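PDB 6WG5: ectonucleoside triphosphate diphosphohydrolase 4 from Homo sapiens, which belongs to the GDA1/CD39 nucleoside phosphatase family, whose members share the two-lobed fold of the actin-like ATPase clan. Local coordinates for residues A286-R289 / Y290-I294; A296-Q300 / K301-L305; L436-L439 / K440-F444. All blocks are in the same frame, centred on the assembly; numbering follows the deposited sequence.

Contact 1. Residues A286-R289 / Y290-I294; sequences ARQR and YEDRI. With NAG (2-acetamido-2-deoxy-beta-D-glucopyranose), chain B.
Arg287 and Glu291 meet one helical turn apart in a salt bridge. Arg287 NE lies 2.7 Å from Glu291 OE2, and NH2 of the same arginine adds a weak second bond to that oxygen. OE2 is approached on its anti side, somewhat out of the carboxylate plane. The guanidinium and carboxylate planes stand almost perpendicular, 87° apart, so this is not the flat two-oxygen pairing. Arg287 NH1 turns to the rim of the Tyr290 ring, 3.6 Å from Tyr290 CD2. The bend of Arg287 at chi2 (68°) brings its end round to both partners, a turn further along the helix.

A second i to i+4 pair runs along the exposed side. Gln288 NE2 donates to Asp292 OD1 at 3.0 Å. The oxygen lies in the amide plane of Gln288, but the donor stands 49° out of the carboxylate plane. Under both pairs run regular helix bonds, such as Glu291 N to Arg287 O at 2.9 Å.

Arg289 points to the attached glycan. The NAG methyl carbon C8 sits over the centre of one guanidinium face, 3.7 Å from Arg289 CZ. The arginine is held from outside the two segments: NH1 bonds to Phe355 O and NH2 to Gly280 O, and Phe281 makes a cation-pi contact. The two hydrogen bonds hold the guanidinium on which the acetamide methyl rests.

Asp319 serves two of these side chains. It forms a salt bridge with Arg287 NH1 and accepts a hydrogen bond from Tyr290 OH, which ties both to one carboxylate. Helix 283-296 packs Ala286 and Arg287 on helix 436-456. Glu291 and Ile294 touch strand 327-332, and Arg287 and Ile294 also reach Leu339 of strand 335-341.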
ATOM      1  N   ALA A 286      -6.881 -14.101  -8.221  1.00 24.82           N
ATOM      2  CA  ALA A 286      -6.623 -15.510  -7.949  1.00 22.85           C
ATOM      3  C   ALA A 286      -7.859 -16.353  -8.225  1.00 24.27           C
ATOM      4  O   ALA A 286      -7.763 -17.434  -8.819  1.00 28.24           O
ATOM      5  CB  ALA A 286      -6.158 -15.693  -6.505  1.00 21.78           C
ATOM      6  N   ARG A 287      -9.033 -15.874  -7.806  1.00 22.96           N
ATOM      7  CA  ARG A 287     -10.263 -16.615  -8.059  1.00 23.76           C
ATOM      8  C   ARG A 287     -10.520 -16.751  -9.553  1.00 24.73           C
ATOM      9  O   ARG A 287     -10.979 -17.802 -10.018  1.00 26.80           O
ATOM     10  CB  ARG A 287     -11.443 -15.925  -7.367  1.00 23.50           C
ATOM     11  CG  ARG A 287     -12.813 -16.511  -7.710  1.00 24.43           C
ATOM     12  CD  ARG A 287     -12.995 -17.917  -7.158  1.00 24.85           C
ATOM     13  NE  ARG A 287     -14.172 -18.569  -7.725  1.00 25.96           N
ATOM     14  CZ  ARG A 287     -14.587 -19.791  -7.403  1.00 27.32           C
ATOM     15  NH1 ARG A 287     -13.929 -20.510  -6.503  1.00 28.05           N
ATOM     16  NH2 ARG A 287     -15.668 -20.298  -7.986  1.00 31.63           N
ATOM     17  N   GLN A 288     -10.234 -15.701 -10.323  1.00 28.31           N
ATOM     18  CA  GLN A 288     -10.449 -15.771 -11.764  1.00 33.16           C
ATOM     19  C   GLN A 288      -9.475 -16.745 -12.417  1.00 29.79           C
ATOM     20  O   GLN A 288      -9.861 -17.524 -13.294  1.00 32.13           O
ATOM     21  CB  GLN A 288     -10.320 -14.378 -12.384  1.00 37.45           C
ATOM     22  CG  GLN A 288     -10.634 -14.335 -13.872  1.00 47.10           C
ATOM     23  CD  GLN A 288     -12.034 -14.833 -14.186  1.00 56.35           C
ATOM     24  OE1 GLN A 288     -13.025 -14.282 -13.704  1.00 60.62           O
ATOM     25  NE2 GLN A 288     -12.120 -15.890 -14.989  1.00 55.00           N
ATOM     26  N   ARG A 289      -8.207 -16.716 -12.001  1.00 25.54           N
ATOM     27  CA  ARG A 289      -7.242 -17.679 -12.520  1.00 26.06           C
ATOM     28  C   ARG A 289      -7.649 -19.101 -12.158  1.00 26.58           C
ATOM     29  O   ARG A 289      -7.438 -20.038 -12.938  1.00 27.51           O
ATOM     30  CB  ARG A 289      -5.849 -17.362 -11.979  1.00 25.29           C
ATOM     31  CG  ARG A 289      -5.298 -16.012 -12.421  1.00 24.93           C
ATOM     32  CD  ARG A 289      -4.063 -15.646 -11.624  1.00 24.12           C
ATOM     33  NE  ARG A 289      -3.092 -16.732 -11.641  1.00 24.46           N
ATOM     34  CZ  ARG A 289      -2.179 -16.945 -10.700  1.00 23.90           C
ATOM     35  NH1 ARG A 289      -1.344 -17.969 -10.814  1.00 25.39           N
ATOM     36  NH2 ARG A 289      -2.103 -16.148  -9.643  1.00 22.97           N
ATOM     37  N   TYR A 290      -8.238 -19.279 -10.974  1.00 31.57           N
ATOM     38  CA  TYR A 290      -8.692 -20.599 -10.551  1.00 30.50           C
ATOM     39  C   TYR A 290      -9.862 -21.071 -11.406  1.00 31.16           C
ATOM     40  O   TYR A 290      -9.875 -22.213 -11.882  1.00 33.17           O
ATOM     41  CB  TYR A 290      -9.070 -20.555  -9.068  1.00 27.84           C
ATOM     42  CG  TYR A 290      -9.688 -21.824  -8.527  1.00 30.38           C
ATOM     43  CD1 TYR A 290      -8.949 -22.993  -8.429  1.00 36.56           C
ATOM     44  CD2 TYR A 290     -11.007 -21.846  -8.095  1.00 28.87           C
ATOM     45  CE1 TYR A 290      -9.510 -24.153  -7.928  1.00 35.77           C
ATOM     46  CE2 TYR A 290     -11.575 -22.998  -7.591  1.00 32.07           C
ATOM     47  CZ  TYR A 290     -10.822 -24.148  -7.509  1.00 32.92           C
ATOM     48  OH  TYR A 290     -11.386 -25.302  -7.012  1.00 34.62           O
ATOM     49  N   GLU A 291     -10.852 -20.201 -11.621  1.00 34.46           N
ATOM     50  CA  GLU A 291     -11.974 -20.562 -12.481  1.00 29.01           C
ATOM     51  C   GLU A 291     -11.519 -20.825 -13.910  1.00 34.39           C
ATOM     52  O   GLU A 291     -12.080 -21.695 -14.586  1.00 34.56           O
ATOM     53  CB  GLU A 291     -13.032 -19.458 -12.454  1.00 31.80           C
ATOM     54  CG  GLU A 291     -13.741 -19.313 -11.111  1.00 30.83           C
ATOM     55  CD  GLU A 291     -14.778 -18.204 -11.101  1.00 33.73           C
ATOM     56  OE1 GLU A 291     -14.974 -17.554 -12.150  1.00 38.04           O
ATOM     57  OE2 GLU A 291     -15.401 -17.982 -10.040  1.00 37.09           O
ATOM     58  N   ASP A 292     -10.508 -20.094 -14.384  1.00 34.75           N
ATOM     59  CA  ASP A 292     -10.002 -20.317 -15.735  1.00 33.39           C
ATOM     60  C   ASP A 292      -9.498 -21.743 -15.906  1.00 33.24           C
ATOM     61  O   ASP A 292      -9.693 -22.353 -16.962  1.00 37.66           O
ATOM     62  CB  ASP A 292      -8.889 -19.318 -16.057  1.00 39.88           C
ATOM     63  CG  ASP A 292      -9.417 -17.927 -16.354  1.00 48.23           C
ATOM     64  OD1 ASP A 292     -10.618 -17.794 -16.671  1.00 50.46           O
ATOM     65  OD2 ASP A 292      -8.622 -16.965 -16.281  1.00 54.40           O
ATOM     66  N   ARG A 293      -8.840 -22.293 -14.882  1.00 36.04           N
ATOM     67  CA  ARG A 293      -8.295 -23.640 -15.012  1.00 39.31           C
ATOM     68  C   ARG A 293      -9.389 -24.694 -14.882  1.00 38.29           C
ATOM     69  O   ARG A 293      -9.333 -25.732 -15.548  1.00 38.90           O
ATOM     70  CB  ARG A 293      -7.192 -23.880 -13.979  1.00 41.54           C
ATOM     71  CG  ARG A 293      -6.183 -24.932 -14.427  1.00 51.56           C
ATOM     72  CD  ARG A 293      -5.238 -25.360 -13.317  1.00 61.97           C
ATOM     73  NE  ARG A 293      -4.079 -24.479 -13.189  1.00 72.24           N
ATOM     74  CZ  ARG A 293      -3.074 -24.683 -12.339  1.00 76.27           C
ATOM     75  NH1 ARG A 293      -3.084 -25.742 -11.536  1.00 78.15           N
ATOM     76  NH2 ARG A 293      -2.057 -23.830 -12.288  1.00 74.59           N
ATOM     77  N   ILE A 294     -10.386 -24.451 -14.027  1.00 31.65           N
ATOM     78  CA  ILE A 294     -11.552 -25.331 -13.984  1.00 32.62           C
ATOM     79  C   ILE A 294     -12.202 -25.394 -15.357  1.00 33.90           C
ATOM     80  O   ILE A 294     -12.547 -26.473 -15.856  1.00 35.15           O
ATOM     81  CB  ILE A 294     -12.551 -24.852 -12.915  1.00 31.97           C
ATOM     82  CG1 ILE A 294     -11.965 -25.040 -11.515  1.00 30.96           C
ATOM     83  CG2 ILE A 294     -13.885 -25.601 -13.044  1.00 33.15           C
ATOM     84  CD1 ILE A 294     -12.829 -24.460 -10.412  1.00 30.25           C
TER
HETATM   85  C1  NAG B   1       1.903 -18.274 -13.179  1.00 45.29           C
HETATM   86  C2  NAG B   1       1.635 -16.998 -13.983  1.00 44.42           C
HETATM   87  C3  NAG B   1       1.121 -17.340 -15.382  1.00 52.56           C
HETATM   88  C4  NAG B   1       2.015 -18.366 -16.069  1.00 63.35           C
HETATM   89  C5  NAG B   1       2.228 -19.568 -15.161  1.00 64.00           C
HETATM   90  C6  NAG B   1       3.209 -20.571 -15.720  1.00 67.87           C
HETATM   91  C7  NAG B   1       0.939 -14.894 -12.916  1.00 39.40           C
HETATM   92  C8  NAG B   1      -0.182 -14.168 -12.235  1.00 40.97           C
HETATM   93  N2  NAG B   1       0.676 -16.149 -13.295  1.00 41.42           N
HETATM   94  O3  NAG B   1       1.068 -16.150 -16.161  1.00 49.54           O
HETATM   95  O4  NAG B   1       1.382 -18.821 -17.260  1.00 80.81           O
HETATM   96  O5  NAG B   1       2.766 -19.127 -13.910  1.00 60.73           O
HETATM   97  O6  NAG B   1       3.625 -21.494 -14.722  1.00 74.65           O
HETATM   98  O7  NAG B   1       2.031 -14.370 -13.110  1.00 41.11           O

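Contact 2. Residues A296-Q300 / K301-L305; sequences ANTIQ and KNRLL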
ATOM      1  N   ALA A 296     -10.847 -24.654 -18.346  1.00 35.21           N
ATOM      2  CA  ALA A 296      -9.974 -25.275 -19.335  1.00 36.12           C
ATOM      3  C   ALA A 296      -9.893 -26.783 -19.138  1.00 36.96           C
ATOM      4  O   ALA A 296      -9.817 -27.536 -20.116  1.00 38.30           O
ATOM      5  CB  ALA A 296      -8.580 -24.655 -19.262  1.00 35.22           C
ATOM      6  N   ASN A 297      -9.909 -27.243 -17.888  1.00 40.86           N
ATOM      7  CA  ASN A 297      -9.737 -28.661 -17.596  1.00 39.63           C
ATOM      8  C   ASN A 297     -10.994 -29.484 -17.841  1.00 41.82           C
ATOM      9  O   ASN A 297     -10.986 -30.687 -17.561  1.00 39.95           O
ATOM     10  CB  ASN A 297      -9.279 -28.845 -16.146  1.00 37.48           C
ATOM     11  CG  ASN A 297      -7.813 -28.516 -15.953  1.00 38.05           C
ATOM     12  OD1 ASN A 297      -7.042 -28.482 -16.912  1.00 39.92           O
ATOM     13  ND2 ASN A 297      -7.416 -28.281 -14.710  1.00 39.74           N
ATOM     14  N   THR A 298     -12.067 -28.878 -18.356  1.00 38.68           N
ATOM     15  CA  THR A 298     -13.274 -29.642 -18.640  1.00 40.04           C
ATOM     16  C   THR A 298     -12.993 -30.801 -19.588  1.00 41.64           C
ATOM     17  O   THR A 298     -13.632 -31.855 -19.484  1.00 42.73           O
ATOM     18  CB  THR A 298     -14.349 -28.726 -19.225  1.00 40.32           C
ATOM     19  OG1 THR A 298     -14.669 -27.703 -18.278  1.00 38.92           O
ATOM     20  CG2 THR A 298     -15.617 -29.511 -19.559  1.00 41.87           C
ATOM     21  N   ILE A 299     -12.035 -30.642 -20.502  1.00 42.14           N
ATOM     22  CA  ILE A 299     -11.765 -31.668 -21.506  1.00 43.51           C
ATOM     23  C   ILE A 299     -10.633 -32.585 -21.058  1.00 43.44           C
ATOM     24  O   ILE A 299     -10.131 -33.394 -21.847  1.00 44.67           O
ATOM     25  CB  ILE A 299     -11.448 -31.046 -22.879  1.00 44.13           C
ATOM     26  CG1 ILE A 299     -10.386 -29.948 -22.758  1.00 44.49           C
ATOM     27  CG2 ILE A 299     -12.730 -30.514 -23.514  1.00 44.85           C
ATOM     28  CD1 ILE A 299      -9.909 -29.407 -24.098  1.00 51.16           C
ATOM     29  N   GLN A 300     -10.224 -32.476 -19.797  1.00 45.60           N
ATOM     30  CA  GLN A 300      -9.354 -33.494 -19.223  1.00 46.16           C
ATOM     31  C   GLN A 300     -10.132 -34.793 -19.047  1.00 47.01           C
ATOM     32  O   GLN A 300     -11.327 -34.782 -18.737  1.00 42.64           O
ATOM     33  CB  GLN A 300      -8.787 -33.036 -17.878  1.00 49.49           C
ATOM     34  CG  GLN A 300      -7.853 -31.844 -17.964  1.00 54.46           C
ATOM     35  CD  GLN A 300      -6.653 -32.097 -18.859  1.00 58.03           C
ATOM     36  OE1 GLN A 300      -6.182 -33.227 -18.985  1.00 62.29           O
ATOM     37  NE2 GLN A 300      -6.162 -31.041 -19.498  1.00 57.05           N
ATOM     38  N   LYS A 301      -9.452 -35.923 -19.257  1.00 43.54           N
ATOM     39  CA  LYS A 301     -10.149 -37.206 -19.255  1.00 42.10           C
ATOM     40  C   LYS A 301     -10.785 -37.498 -17.901  1.00 40.57           C
ATOM     41  O   LYS A 301     -11.886 -38.056 -17.831  1.00 43.57           O
ATOM     42  CB  LYS A 301      -9.193 -38.334 -19.654  1.00 42.29           C
ATOM     43  CG  LYS A 301      -8.825 -38.326 -21.129  1.00 46.20           C
ATOM     44  CD  LYS A 301      -8.259 -39.666 -21.581  1.00 51.55           C
ATOM     45  CE  LYS A 301      -7.760 -39.598 -23.018  1.00 54.62           C
ATOM     46  NZ  LYS A 301      -7.173 -40.884 -23.485  1.00 57.60           N
ATOM     47  N   ASN A 302     -10.115 -37.122 -16.810  1.00 45.21           N
ATOM     48  CA  ASN A 302     -10.675 -37.387 -15.489  1.00 46.21           C
ATOM     49  C   ASN A 302     -11.985 -36.631 -15.290  1.00 47.12           C
ATOM     50  O   ASN A 302     -12.924 -37.152 -14.678  1.00 49.11           O
ATOM     51  CB  ASN A 302      -9.663 -37.019 -14.402  1.00 45.99           C
ATOM     52  CG  ASN A 302      -9.394 -35.530 -14.331  1.00 47.16           C
ATOM     53  OD1 ASN A 302      -8.748 -34.959 -15.209  1.00 49.03           O
ATOM     54  ND2 ASN A 302      -9.877 -34.893 -13.271  1.00 48.42           N
ATOM     55  N   ARG A 303     -12.069 -35.404 -15.809  1.00 36.87           N
ATOM     56  CA  ARG A 303     -13.307 -34.638 -15.709  1.00 36.20           C
ATOM     57  C   ARG A 303     -14.391 -35.218 -16.610  1.00 36.00           C
ATOM     58  O   ARG A 303     -15.563 -35.277 -16.222  1.00 40.57           O
ATOM     59  CB  ARG A 303     -13.049 -33.174 -16.067  1.00 33.57           C
ATOM     60  CG  ARG A 303     -12.357 -32.368 -14.977  1.00 31.62           C
ATOM     61  CD  ARG A 303     -13.349 -31.818 -13.961  1.00 31.26           C
ATOM     62  NE  ARG A 303     -14.309 -30.903 -14.575  1.00 31.51           N
ATOM     63  CZ  ARG A 303     -14.055 -29.629 -14.864  1.00 31.46           C
ATOM     64  NH1 ARG A 303     -14.994 -28.877 -15.424  1.00 31.18           N
ATOM     65  NH2 ARG A 303     -12.866 -29.102 -14.597  1.00 30.89           N
ATOM     66  N   LEU A 304     -14.019 -35.650 -17.817  1.00 33.85           N
ATOM     67  CA  LEU A 304     -15.010 -36.136 -18.771  1.00 35.54           C
ATOM     68  C   LEU A 304     -15.567 -37.493 -18.357  1.00 36.93           C
ATOM     69  O   LEU A 304     -16.754 -37.769 -18.561  1.00 38.24           O
ATOM     70  CB  LEU A 304     -14.393 -36.220 -20.168  1.00 36.13           C
ATOM     71  CG  LEU A 304     -13.924 -34.904 -20.794  1.00 35.20           C
ATOM     72  CD1 LEU A 304     -13.112 -35.187 -22.044  1.00 35.89           C
ATOM     73  CD2 LEU A 304     -15.096 -33.994 -21.121  1.00 35.56           C
ATOM     74  N   LEU A 305     -14.729 -38.353 -17.780  1.00 36.84           N
ATOM     75  CA  LEU A 305     -15.139 -39.712 -17.452  1.00 38.37           C
ATOM     76  C   LEU A 305     -15.842 -39.826 -16.108  1.00 38.35           C
ATOM     77  O   LEU A 305     -16.402 -40.888 -15.814  1.00 39.86           O
ATOM     78  CB  LEU A 305     -13.922 -40.646 -17.463  1.00 38.59           C
ATOM     79  CG  LEU A 305     -13.506 -41.365 -18.755  1.00 39.83           C
ATOM     80  CD1 LEU A 305     -14.418 -41.076 -19.942  1.00 40.80           C
ATOM     81  CD2 LEU A 305     -12.065 -41.019 -19.099  1.00 38.80           C
TER
HETATM   82  O   HOH W   1      -6.471 -35.694 -19.876  1.00 45.78           O
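Arg303 folds back from helix 301-305 over the loop 297-300, a short loop between two consecutive helices, 283-296 and 301-305. Gln300 holds the N-cap position of the short second helix.

The arginine chain starts at CB, which lies 3.6 Å from Asn297 O. CG comes closer to the same carbonyl oxygen, at 3.4 Å. Bends at chi2 (-85°) and chi3 (-62°) then curl the chain over the loop backbone. NE makes a weak hydrogen bond to Gln308 O. At CZ the guanidinium lies with one face over the loop, and Thr298 CA sits toward the rim of that face, 3.9 Å from Arg303 CZ. NH2 stands 3.8 Å from Asn297 C and bonds to Ile294 O, near the end of the preceding helix. NH1 comes to 3.1 Å from Thr298 OG1 and bonds to Thr309 O. Thr298 OG1 itself is hydrogen-bonded to Phe295 O. The buried guanidinium is therefore met by backbone carbonyls from before and after the short helix in the chain. Thr298 and Arg303 also rest on Ile337 of strand 335-341.

Leu304 also lies against the loop, at Thr298 and Ile299. Its CD1 packs on Ile299 O, and its CD2 lies by Thr298 O. These are apolar branches laid against loop carbonyls; Leu304 and Ile299 are exposed. The loop is closed on itself by a hydrogen bond from Gln300 N to Asn297 O. The first turn of the helix follows at once, with Leu304 N donating to Gln300 O at 3.0 Å, nearly straight on to the carbonyl. At the cap, Gln300 OE1 accepts from a water at 2.6 Å, and that water accepts in turn from Lys301 N.

Contact 3. Residues L436-L439 / K440-F444; sequences LHRL and KYQCF
His437 and Tyr441 press together one turn apart. Tyr441 CD2 sits over the centre of the imidazole face, 3.4 Å from His437 CE1. The ring planes are at 44°, so the pair is oblique. His437 gets there with CG anti to its own N (chi1 -171°), which turns the ring along the helix. On Tyr441's own ring, Lys440 CG lies over one face. Lys440 NZ goes on to a salt bridge with Asp328. His437 is exposed, while the Tyr441 ring is partly covered by Arg287.

The buried side holds Arg438, Gln442 and Leu439; Leu439 packs on Trp418 and Phe425 of helix 418-427. Arg438 NH1 donates to Gln442 OE1 at 2.9 Å, with the two flat groups 54° apart. Arg438 NH2 pairs with Glu386, and Gln442 NE2 bonds to Cys390 O, so both ends are tied to helix 386-392.

These are i to i+4 pairs in the first turns of helix 436-456, which is kinked here. Gln442 N bonds only weakly to Arg438 O. A water bridges the break: it donates to Leu439 O at 3.1 Å and accepts from Cys443 N at 2.7 Å. Cys443, at the break itself, is held by the disulfide to Cys414.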
ATOM      1  N   LEU A 436     -22.932  -9.234  -1.081  1.00 38.71           N
ATOM      2  CA  LEU A 436     -23.114 -10.624  -1.484  1.00 35.95           C
ATOM      3  C   LEU A 436     -21.858 -11.196  -2.127  1.00 35.11           C
ATOM      4  O   LEU A 436     -21.594 -12.398  -2.002  1.00 38.30           O
ATOM      5  CB  LEU A 436     -24.304 -10.741  -2.435  1.00 35.95           C
ATOM      6  CG  LEU A 436     -25.671 -10.693  -1.749  1.00 42.48           C
ATOM      7  CD1 LEU A 436     -26.779 -10.510  -2.771  1.00 44.33           C
ATOM      8  CD2 LEU A 436     -25.915 -11.948  -0.910  1.00 37.90           C
ATOM      9  N   HIS A 437     -21.074 -10.364  -2.814  1.00 30.05           N
ATOM     10  CA  HIS A 437     -19.796 -10.827  -3.346  1.00 23.31           C
ATOM     11  C   HIS A 437     -18.873 -11.279  -2.220  1.00 28.41           C
ATOM     12  O   HIS A 437     -18.213 -12.318  -2.326  1.00 26.20           O
ATOM     13  CB  HIS A 437     -19.145  -9.714  -4.168  1.00 25.32           C
ATOM     14  CG  HIS A 437     -17.941 -10.153  -4.940  1.00 25.61           C
ATOM     15  ND1 HIS A 437     -16.706 -10.334  -4.356  1.00 25.16           N
ATOM     16  CD2 HIS A 437     -17.780 -10.436  -6.255  1.00 26.58           C
ATOM     17  CE1 HIS A 437     -15.838 -10.717  -5.275  1.00 30.40           C
ATOM     18  NE2 HIS A 437     -16.465 -10.788  -6.436  1.00 31.86           N
ATOM     19  N   ARG A 438     -18.817 -10.509  -1.131  1.00 21.06           N
ATOM     20  CA  ARG A 438     -18.039 -10.923   0.031  1.00 23.26           C
ATOM     21  C   ARG A 438     -18.558 -12.240   0.594  1.00 25.18           C
ATOM     22  O   ARG A 438     -17.774 -13.134   0.934  1.00 28.05           O
ATOM     23  CB  ARG A 438     -18.079  -9.827   1.098  1.00 22.97           C
ATOM     24  CG  ARG A 438     -17.648 -10.263   2.494  1.00 24.70           C
ATOM     25  CD  ARG A 438     -16.250 -10.853   2.507  1.00 25.81           C
ATOM     26  NE  ARG A 438     -15.280  -9.993   1.835  1.00 27.94           N
ATOM     27  CZ  ARG A 438     -14.009 -10.321   1.621  1.00 27.97           C
ATOM     28  NH1 ARG A 438     -13.541 -11.498   2.026  1.00 26.42           N
ATOM     29  NH2 ARG A 438     -13.204  -9.474   0.995  1.00 29.03           N
ATOM     30  N   LEU A 439     -19.882 -12.378   0.696  1.00 27.11           N
ATOM     31  CA  LEU A 439     -20.461 -13.593   1.257  1.00 30.80           C
ATOM     32  C   LEU A 439     -20.110 -14.813   0.412  1.00 30.71           C
ATOM     33  O   LEU A 439     -19.883 -15.907   0.945  1.00 26.43           O
ATOM     34  CB  LEU A 439     -21.978 -13.435   1.366  1.00 27.88           C
ATOM     35  CG  LEU A 439     -22.695 -14.409   2.300  1.00 26.09           C
ATOM     36  CD1 LEU A 439     -22.484 -14.012   3.760  1.00 28.41           C
ATOM     37  CD2 LEU A 439     -24.175 -14.472   1.967  1.00 26.78           C
ATOM     38  N   LYS A 440     -20.054 -14.642  -0.908  1.00 31.94           N
ATOM     39  CA  LYS A 440     -19.846 -15.767  -1.811  1.00 28.36           C
ATOM     40  C   LYS A 440     -18.378 -16.167  -1.901  1.00 29.64           C
ATOM     41  O   LYS A 440     -18.061 -17.361  -1.936  1.00 34.67           O
ATOM     42  CB  LYS A 440     -20.388 -15.412  -3.194  1.00 26.16           C
ATOM     43  CG  LYS A 440     -20.070 -16.409  -4.292  1.00 28.46           C
ATOM     44  CD  LYS A 440     -20.904 -16.098  -5.526  1.00 30.91           C
ATOM     45  CE  LYS A 440     -20.525 -16.956  -6.719  1.00 34.61           C
ATOM     46  NZ  LYS A 440     -21.211 -16.473  -7.954  1.00 38.09           N
ATOM     47  N   TYR A 441     -17.469 -15.192  -1.937  1.00 24.54           N
ATOM     48  CA  TYR A 441     -16.058 -15.456  -2.193  1.00 23.26           C
ATOM     49  C   TYR A 441     -15.195 -15.352  -0.941  1.00 22.53           C
ATOM     50  O   TYR A 441     -13.965 -15.409  -1.046  1.00 24.07           O
ATOM     51  CB  TYR A 441     -15.544 -14.505  -3.277  1.00 20.36           C
ATOM     52  CG  TYR A 441     -16.220 -14.725  -4.609  1.00 19.93           C
ATOM     53  CD1 TYR A 441     -15.949 -15.857  -5.365  1.00 30.11           C
ATOM     54  CD2 TYR A 441     -17.137 -13.809  -5.108  1.00 25.89           C
ATOM     55  CE1 TYR A 441     -16.567 -16.073  -6.578  1.00 28.51           C
ATOM     56  CE2 TYR A 441     -17.762 -14.016  -6.328  1.00 26.88           C
ATOM     57  CZ  TYR A 441     -17.473 -15.150  -7.057  1.00 28.27           C
ATOM     58  OH  TYR A 441     -18.086 -15.372  -8.271  1.00 32.62           O
ATOM     59  N   GLN A 442     -15.806 -15.213   0.238  1.00 26.38           N
ATOM     60  CA  GLN A 442     -15.034 -15.196   1.478  1.00 30.33           C
ATOM     61  C   GLN A 442     -14.175 -16.447   1.611  1.00 29.14           C
ATOM     62  O   GLN A 442     -13.018 -16.371   2.041  1.00 27.00           O
ATOM     63  CB  GLN A 442     -15.978 -15.068   2.677  1.00 28.15           C
ATOM     64  CG  GLN A 442     -15.390 -15.509   4.025  1.00 26.99           C
ATOM     65  CD  GLN A 442     -14.343 -14.553   4.563  1.00 26.27           C
ATOM     66  OE1 GLN A 442     -14.274 -13.392   4.160  1.00 27.49           O
ATOM     67  NE2 GLN A 442     -13.520 -15.040   5.483  1.00 24.57           N
ATOM     68  N   CYS A 443     -14.726 -17.609   1.263  1.00 37.48           N
ATOM     69  CA  CYS A 443     -14.008 -18.861   1.474  1.00 38.98           C
ATOM     70  C   CYS A 443     -12.737 -18.914   0.643  1.00 31.63           C
ATOM     71  O   CYS A 443     -11.640 -19.114   1.174  1.00 28.40           O
ATOM     72  CB  CYS A 443     -14.915 -20.045   1.156  1.00 46.72           C
ATOM     73  SG  CYS A 443     -15.988 -20.348   2.533  1.00 61.50           S
ATOM     74  N   PHE A 444     -12.868 -18.747  -0.673  1.00 22.59           N
ATOM     75  CA  PHE A 444     -11.687 -18.749  -1.523  1.00 20.97           C
ATOM     76  C   PHE A 444     -10.681 -17.705  -1.055  1.00 25.08           C
ATOM     77  O   PHE A 444      -9.486 -17.991  -0.925  1.00 24.57           O
ATOM     78  CB  PHE A 444     -12.075 -18.499  -2.979  1.00 21.24           C
ATOM     79  CG  PHE A 444     -10.894 -18.421  -3.900  1.00 19.82           C
ATOM     80  CD1 PHE A 444     -10.449 -19.544  -4.571  1.00 19.04           C
ATOM     81  CD2 PHE A 444     -10.209 -17.230  -4.069  1.00 22.29           C
ATOM     82  CE1 PHE A 444      -9.357 -19.477  -5.406  1.00 22.77           C
ATOM     83  CE2 PHE A 444      -9.112 -17.159  -4.899  1.00 24.38           C
ATOM     84  CZ  PHE A 444      -8.683 -18.285  -5.568  1.00 21.80           C
TER
HETATM   85  O   HOH W   2     -17.416 -17.855   0.821  1.00 41.62           O

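The three contacts follow one another along the chain. Contact 1 lies on helix 283-296. Contact 2 comes directly after it, in the loop and short helix 301-305. Contact 3 opens helix 436-456, much later in sequence. The centres of contacts 1 and 2 are 15 Å apart, as are those of contacts 1 and 3. Ile294 O of contact 1 is probably hydrogen-bonded to Arg303 NH2 of contact 2, and Phe444 and Tyr441 of contact 3 pack on contact 1. Contacts 2 and 3 do not touch; their nearest atoms are about 13 Å apart. Contact 1 is therefore the middle piece, linking helix 301-305 to helix 436-456. All three lie on the same side of the chain's centre.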